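Local coordinates for protein 5'-nucleotidase SurE (Aquifex aeolicus, PDB 2WQK) that probably removes the phosphate from nucleoside 5'-monophosphates by hydrolysis, as a metal-dependent nucleotidase that holds one divalent cation per subunit, at residues T104-G107 / T108-G111; H232-L235 / T236-V240; Y192-P195 / Y196-F200. All coordinates share one frame; numbering follows the deposited sequence.

Interaction 1 of 3, residues T104-G107 / T108-G111; sequences TYSG and TVSG. With SO4 (sulfate ion), chain C.
S106 folds its hydroxyl over the first turn of the helix that follows it, and CB and OG both lie against CG2 of V109. This is an N-cap: S106 OG accepts the backbone N-H of V109 at 2.9 Å in an almost straight bond of 173°. With OG anti to the backbone N (chi1 168°), the hydroxyl swings forward to the amides that the first turn leaves without carbonyl partners. Serine suits the place because its one short oxygen can accept and donate at once. S106 OG gives its own proton to O3 of a bound sulfate, probably from the crystallisation liquor, 2.8 Å away.

That sulfate sits at the helix N terminus. Its O3 also takes the backbone N-H of T108. T108 OG1 donates to the same sulfate O3 at 2.9 Å, while G107 N donates to sulfate O4 at 2.9 Å. Three donors from S106 and T108 thus grip a single oxygen, and the helix dipole would probably add to the hold on the anion. N98 gives the sulfate a further bond, and T108 lies beside the metal ligand N94, so the anion marks a place consistent with the substrate phosphate site of this nucleotidase.

Deeper in the turn, S106 O receives S110 N in the first regular helical bond. G107, the first residue of the helix, gives its N-H to the sulfate and its carbonyl to the next turn. There G107 O accepts two donors from the same face of its plane, G111 N at 3.1 Å and S110 OG at 3.0 Å.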
loop_
_atom_site.group_PDB
_atom_site.type_symbol
_atom_site.label_atom_id
_atom_site.label_comp_id
_atom_site.label_asym_id
_atom_site.label_seq_id
_atom_site.Cartn_x
_atom_site.Cartn_y
_atom_site.Cartn_z
ATOM N N THR A 104 -13.075 -16.246 -3.304
ATOM C CA THR A 104 -12.204 -15.807 -4.399
ATOM C C THR A 104 -11.147 -14.795 -4.001
ATOM O O THR A 104 -10.090 -14.721 -4.598
ATOM C CB THR A 104 -13.051 -15.151 -5.508
ATOM O OG1 THR A 104 -13.952 -16.140 -6.021
ATOM C CG2 THR A 104 -12.164 -14.626 -6.598
ATOM N N TYR A 105 -11.461 -13.975 -2.999
ATOM C CA TYR A 105 -10.600 -12.897 -2.574
ATOM C C TYR A 105 -9.713 -13.249 -1.367
ATOM O O TYR A 105 -8.936 -12.423 -0.872
ATOM C CB TYR A 105 -11.463 -11.686 -2.205
ATOM C CG TYR A 105 -12.316 -11.180 -3.362
ATOM C CD1 TYR A 105 -11.735 -10.636 -4.474
ATOM C CD2 TYR A 105 -13.688 -11.268 -3.318
ATOM C CE1 TYR A 105 -12.520 -10.151 -5.523
ATOM C CE2 TYR A 105 -14.488 -10.787 -4.362
ATOM C CZ TYR A 105 -13.885 -10.247 -5.473
ATOM O OH TYR A 105 -14.659 -9.760 -6.516
ATOM N N SER A 106 -9.850 -14.472 -0.871
ATOM C CA SER A 106 -9.186 -14.849 0.390
ATOM C C SER A 106 -7.742 -15.322 0.201
ATOM O O SER A 106 -7.454 -16.260 -0.584
ATOM C CB SER A 106 -9.948 -16.016 1.000
ATOM O OG SER A 106 -9.229 -16.618 2.083
ATOM N N GLY A 107 -6.842 -14.714 0.948
ATOM C CA GLY A 107 -5.454 -15.152 0.997
ATOM C C GLY A 107 -5.312 -16.504 1.674
ATOM O O GLY A 107 -4.441 -17.303 1.311
ATOM N N THR A 108 -6.127 -16.736 2.701
ATOM C CA THR A 108 -6.050 -18.034 3.378
ATOM C C THR A 108 -6.410 -19.149 2.399
ATOM O O THR A 108 -5.698 -20.146 2.282
ATOM C CB THR A 108 -6.990 -18.073 4.608
ATOM O OG1 THR A 108 -6.621 -17.016 5.487
ATOM C CG2 THR A 108 -6.908 -19.443 5.345
ATOM N N VAL A 109 -7.501 -18.960 1.668
ATOM C CA VAL A 109 -7.924 -19.969 0.709
ATOM C C VAL A 109 -6.863 -20.139 -0.398
ATOM O O VAL A 109 -6.555 -21.237 -0.809
ATOM C CB VAL A 109 -9.329 -19.669 0.134
ATOM C CG1 VAL A 109 -9.713 -20.710 -0.897
ATOM C CG2 VAL A 109 -10.342 -19.639 1.249
ATOM N N SER A 110 -6.299 -19.035 -0.867
ATOM C CA SER A 110 -5.329 -19.127 -1.965
ATOM C C SER A 110 -4.061 -19.902 -1.562
ATOM O O SER A 110 -3.476 -20.606 -2.405
ATOM C CB SER A 110 -4.988 -17.736 -2.508
ATOM O OG SER A 110 -4.267 -16.968 -1.615
ATOM N N GLY A 111 -3.690 -19.837 -0.276
ATOM C CA GLY A 111 -2.564 -20.679 0.192
ATOM C C GLY A 111 -2.865 -22.162 -0.022
ATOM O O GLY A 111 -2.018 -22.929 -0.505
HETATM S S SO4 C . -7.894 -13.664 4.317
HETATM O O1 SO4 C . -8.806 -13.041 5.275
HETATM O O2 SO4 C . -6.519 -13.583 4.903
HETATM O O3 SO4 C . -8.191 -15.041 4.150
HETATM O O4 SO4 C . -7.905 -12.960 2.995
#

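Interaction 2 of 3, residues H232-L235 / T236-V240; sequences HLDL and TNYKV
D234 reaches forward along its own chain to T236 and Y238, and D234 OD1 accepts the N-H of T236, two residues on, which makes an Asx turn. CB leads outward with CG anti to the backbone N (chi1 -174°), which carries the carboxylate over the residues that follow. Beyond CG the two oxygens divide the work. D234 OD1 turns to T236: on its syn lone pair it takes T236 OG1 at 2.7 Å, and on the anti side, 34° out of the carboxylate plane, it takes T236 N at 2.9 Å. D234 OD2 goes to the phenol, accepting Y238 OH at 2.5 Å on its own syn lone pair.

OD2 stands at the edge of the tyrosine ring, whose plane is turned 80° from the carboxylate. T236 CG2 meanwhile sits over the centre of one ring face, so threonine supplies a methyl for the ring as well as a hydroxyl for the acid. Aspartate is short enough to serve all three donors, which would probably favour its charged form. T236 OG1 also meets Q180 N of the second subunit, placing this bend after strand 225-232 at a subunit interface. One water bridges the backbone, donating to D234 O at 2.8 Å and to T236 O at 2.7 Å.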
loop_
_atom_site.group_PDB
_atom_site.type_symbol
_atom_site.label_atom_id
_atom_site.label_comp_id
_atom_site.label_asym_id
_atom_site.label_seq_id
_atom_site.Cartn_x
_atom_site.Cartn_y
_atom_site.Cartn_z
ATOM N N HIS A 232 -13.398 -26.862 -6.358
ATOM C CA HIS A 232 -12.685 -27.152 -7.580
ATOM C C HIS A 232 -11.370 -26.401 -7.642
ATOM O O HIS A 232 -11.340 -25.203 -7.374
ATOM C CB HIS A 232 -13.491 -26.681 -8.810
ATOM C CG HIS A 232 -14.601 -27.568 -9.216
ATOM N ND1 HIS A 232 -14.403 -28.803 -9.786
ATOM C CD2 HIS A 232 -15.938 -27.334 -9.254
ATOM C CE1 HIS A 232 -15.585 -29.318 -10.108
ATOM N NE2 HIS A 232 -16.528 -28.443 -9.795
ATOM N N LEU A 233 -10.300 -27.081 -8.082
ATOM C CA LEU A 233 -9.115 -26.375 -8.502
ATOM C C LEU A 233 -9.306 -25.816 -9.931
ATOM O O LEU A 233 -8.985 -24.657 -10.205
ATOM C CB LEU A 233 -7.873 -27.274 -8.494
ATOM C CG LEU A 233 -6.627 -26.457 -8.932
ATOM C CD1 LEU A 233 -6.363 -25.129 -8.144
ATOM C CD2 LEU A 233 -5.403 -27.360 -8.933
ATOM N N ASP A 234 -9.875 -26.638 -10.808
ATOM C CA ASP A 234 -10.080 -26.242 -12.209
ATOM C C ASP A 234 -11.397 -25.503 -12.279
ATOM O O ASP A 234 -12.435 -26.065 -11.948
ATOM C CB ASP A 234 -10.073 -27.516 -13.046
ATOM C CG ASP A 234 -10.127 -27.275 -14.559
ATOM O OD1 ASP A 234 -10.518 -26.149 -15.001
ATOM O OD2 ASP A 234 -9.821 -28.306 -15.266
ATOM N N LEU A 235 -11.331 -24.237 -12.713
ATOM C CA LEU A 235 -12.496 -23.376 -12.788
ATOM C C LEU A 235 -13.327 -23.614 -14.056
ATOM O O LEU A 235 -14.383 -22.997 -14.212
ATOM C CB LEU A 235 -12.067 -21.879 -12.747
ATOM C CG LEU A 235 -11.069 -21.430 -11.693
ATOM C CD1 LEU A 235 -10.651 -19.934 -11.839
ATOM C CD2 LEU A 235 -11.698 -21.686 -10.356
ATOM N N THR A 236 -12.806 -24.401 -15.007
ATOM C CA THR A 236 -13.479 -24.527 -16.312
ATOM C C THR A 236 -14.843 -25.176 -16.164
ATOM O O THR A 236 -14.981 -26.227 -15.509
ATOM C CB THR A 236 -12.662 -25.394 -17.284
ATOM O OG1 THR A 236 -11.305 -24.972 -17.278
ATOM C CG2 THR A 236 -13.241 -25.395 -18.702
ATOM N N ASN A 237 -15.862 -24.570 -16.776
ATOM C CA ASN A 237 -17.163 -25.210 -16.860
ATOM C C ASN A 237 -17.242 -26.084 -18.096
ATOM O O ASN A 237 -17.698 -25.634 -19.147
ATOM C CB ASN A 237 -18.281 -24.156 -16.801
ATOM C CG ASN A 237 -19.643 -24.788 -16.595
ATOM O OD1 ASN A 237 -19.827 -26.016 -16.828
ATOM N ND2 ASN A 237 -20.617 -23.972 -16.162
ATOM N N TYR A 238 -16.719 -27.313 -17.984
ATOM C CA TYR A 238 -16.638 -28.209 -19.173
ATOM C C TYR A 238 -17.991 -28.522 -19.829
ATOM O O TYR A 238 -18.099 -28.627 -21.064
ATOM C CB TYR A 238 -15.945 -29.536 -18.793
ATOM C CG TYR A 238 -14.506 -29.353 -18.483
ATOM C CD1 TYR A 238 -13.581 -29.240 -19.502
ATOM C CD2 TYR A 238 -14.034 -29.287 -17.156
ATOM C CE1 TYR A 238 -12.264 -29.032 -19.235
ATOM C CE2 TYR A 238 -12.701 -29.086 -16.881
ATOM C CZ TYR A 238 -11.807 -28.958 -17.920
ATOM O OH TYR A 238 -10.478 -28.739 -17.684
ATOM N N LYS A 239 -19.020 -28.693 -19.007
ATOM C CA LYS A 239 -20.326 -29.108 -19.490
ATOM C C LYS A 239 -20.840 -28.139 -20.556
ATOM O O LYS A 239 -21.439 -28.571 -21.560
ATOM C CB LYS A 239 -21.331 -29.155 -18.324
ATOM C CG LYS A 239 -22.797 -29.325 -18.783
ATOM C CD LYS A 239 -23.846 -28.797 -17.813
ATOM C CE LYS A 239 -25.232 -28.783 -18.482
ATOM N NZ LYS A 239 -25.341 -27.782 -19.596
ATOM N N VAL A 240 -20.606 -26.834 -20.351
ATOM C CA VAL A 240 -21.213 -25.836 -21.211
ATOM C C VAL A 240 -20.389 -25.389 -22.395
ATOM O O VAL A 240 -20.832 -24.511 -23.162
ATOM C CB VAL A 240 -21.620 -24.593 -20.422
ATOM C CG1 VAL A 240 -22.516 -24.967 -19.223
ATOM C CG2 VAL A 240 -20.438 -23.767 -19.978
HETATM O O HOH W 1 -13.878 -27.790 -13.574
#

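Interaction 3 of 3, residues Y192-P195 / Y196-F200; sequences YIDP and YGKPF
Y192 CB rests on one face of the F200 ring, 3.4 Å from its centroid, at a hydrogen-bonded pair near the end of a beta hairpin. The two rings are nearly parallel (16°) but slid apart, so this CH-pi contact does more than ring overlap. F200 CG stands between its backbone N and carbonyl carbon (chi1 67°), which tips the ring back over the neighbouring strand until D194 N meets its edge. Beyond the apolar centre, I193 CG2 packs on G197, and P195 CB lies over the face of Y196, whose hydroxyl bonds A205 N of the third subunit.

The reversal is a type I turn from D194 to G197, closed by G197 N to D194 O; the positive phi of G197, 86°, suits glycine. D194 secures the turn: its OD1 accepts Y196 N at 2.8 Å and K198 N at 3.0 Å, from opposite faces of the carboxylate plane. An alanine here would remove that acceptor and is likely to leave both amides without their mate and the turn held by its backbone bonds alone. D194 N in turn gives its hydrogen to K198 O at 2.8 Å, and a water lies 2.6 Å from D194 OD2.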
loop_
_atom_site.group_PDB
_atom_site.type_symbol
_atom_site.label_atom_id
_atom_site.label_comp_id
_atom_site.label_asym_id
_atom_site.label_seq_id
_atom_site.Cartn_x
_atom_site.Cartn_y
_atom_site.Cartn_z
ATOM N N TYR A 192 -23.829 10.036 0.678
ATOM C CA TYR A 192 -23.431 11.176 1.501
ATOM C C TYR A 192 -22.947 12.293 0.604
ATOM O O TYR A 192 -22.628 12.051 -0.582
ATOM C CB TYR A 192 -22.304 10.766 2.429
ATOM C CG TYR A 192 -22.646 9.685 3.426
ATOM C CD1 TYR A 192 -23.061 9.989 4.706
ATOM C CD2 TYR A 192 -22.500 8.350 3.097
ATOM C CE1 TYR A 192 -23.328 8.978 5.628
ATOM C CE2 TYR A 192 -22.778 7.347 4.003
ATOM C CZ TYR A 192 -23.180 7.669 5.275
ATOM O OH TYR A 192 -23.429 6.670 6.173
ATOM N N ILE A 193 -22.849 13.508 1.164
ATOM C CA ILE A 193 -22.189 14.624 0.473
ATOM C C ILE A 193 -20.961 15.114 1.242
ATOM O O ILE A 193 -21.042 15.337 2.451
ATOM C CB ILE A 193 -23.181 15.780 0.214
ATOM C CG1 ILE A 193 -24.398 15.262 -0.557
ATOM C CG2 ILE A 193 -22.487 16.920 -0.508
ATOM C CD1 ILE A 193 -24.094 14.909 -2.004
ATOM N N ASP A 194 -19.811 15.200 0.569
ATOM C CA ASP A 194 -18.570 15.582 1.238
ATOM C C ASP A 194 -18.556 17.102 1.540
ATOM O O ASP A 194 -19.452 17.834 1.121
ATOM C CB ASP A 194 -17.317 15.060 0.481
ATOM C CG ASP A 194 -16.972 15.864 -0.782
ATOM O OD1 ASP A 194 -17.389 17.044 -0.920
ATOM O OD2 ASP A 194 -16.231 15.317 -1.643
ATOM N N PRO A 195 -17.557 17.575 2.303
ATOM C CA PRO A 195 -17.479 18.995 2.671
ATOM C C PRO A 195 -17.395 19.999 1.536
ATOM O O PRO A 195 -17.625 21.210 1.781
ATOM C CB PRO A 195 -16.191 19.047 3.500
ATOM C CG PRO A 195 -16.056 17.671 4.039
ATOM C CD PRO A 195 -16.486 16.792 2.960
ATOM N N TYR A 196 -17.068 19.506 0.336
ATOM C CA TYR A 196 -16.914 20.319 -0.886
ATOM C C TYR A 196 -18.124 20.158 -1.824
ATOM O O TYR A 196 -18.088 20.640 -2.956
ATOM C CB TYR A 196 -15.607 19.929 -1.586
ATOM C CG TYR A 196 -14.445 19.811 -0.620
ATOM C CD1 TYR A 196 -13.930 20.939 0.018
ATOM C CD2 TYR A 196 -13.883 18.571 -0.307
ATOM C CE1 TYR A 196 -12.873 20.826 0.954
ATOM C CE2 TYR A 196 -12.811 18.455 0.619
ATOM C CZ TYR A 196 -12.320 19.588 1.242
ATOM O OH TYR A 196 -11.263 19.459 2.160
ATOM N N GLY A 197 -19.178 19.473 -1.365
ATOM C CA GLY A 197 -20.418 19.289 -2.143
ATOM C C GLY A 197 -20.486 18.128 -3.120
ATOM O O GLY A 197 -21.446 18.040 -3.921
ATOM N N LYS A 198 -19.503 17.222 -3.050
ATOM C CA LYS A 198 -19.408 16.114 -3.992
ATOM C C LYS A 198 -19.835 14.791 -3.322
ATOM O O LYS A 198 -19.583 14.586 -2.124
ATOM C CB LYS A 198 -17.982 15.981 -4.532
ATOM C CG LYS A 198 -17.365 17.216 -5.151
ATOM C CD LYS A 198 -17.922 17.446 -6.533
ATOM C CE LYS A 198 -17.590 18.861 -7.044
ATOM N NZ LYS A 198 -18.716 19.414 -7.896
ATOM N N PRO A 199 -20.467 13.895 -4.097
ATOM C CA PRO A 199 -21.036 12.681 -3.524
ATOM C C PRO A 199 -20.035 11.613 -3.158
ATOM O O PRO A 199 -18.996 11.437 -3.815
ATOM C CB PRO A 199 -21.989 12.172 -4.614
ATOM C CG PRO A 199 -21.361 12.638 -5.879
ATOM C CD PRO A 199 -20.691 13.958 -5.564
ATOM N N PHE A 200 -20.388 10.863 -2.125
ATOM C CA PHE A 200 -19.651 9.630 -1.815
ATOM C C PHE A 200 -20.621 8.606 -1.245
ATOM O O PHE A 200 -21.759 8.935 -0.880
ATOM C CB PHE A 200 -18.425 9.862 -0.929
ATOM C CG PHE A 200 -18.730 10.309 0.486
ATOM C CD1 PHE A 200 -18.627 9.411 1.539
ATOM C CD2 PHE A 200 -19.028 11.630 0.796
ATOM C CE1 PHE A 200 -18.865 9.805 2.856
ATOM C CE2 PHE A 200 -19.256 12.024 2.128
ATOM C CZ PHE A 200 -19.146 11.120 3.144
HETATM O O HOH W 2 -16.635 12.968 -2.718
#

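In the fold
Followed from the N terminus, the three contacts come in series, none nested in or crossing another. Interaction 1 comes first, at the junction between the loop after strand 88-94 and helix 107-117, next to the metal site of the mixed sheet. Interaction 3 follows: it closes the tip of the hairpin of strands 186-193 and 199-206, which projects from the body, its centre about 35 Å from that of interaction 1. Interaction 2 is last, bending the chain after strand 225-232 toward the C terminus, about 19 Å from interaction 1 between centres. All three touch the second subunit, and interaction 3 also meets the third, so hairpin and C-terminal segment both join the assembly.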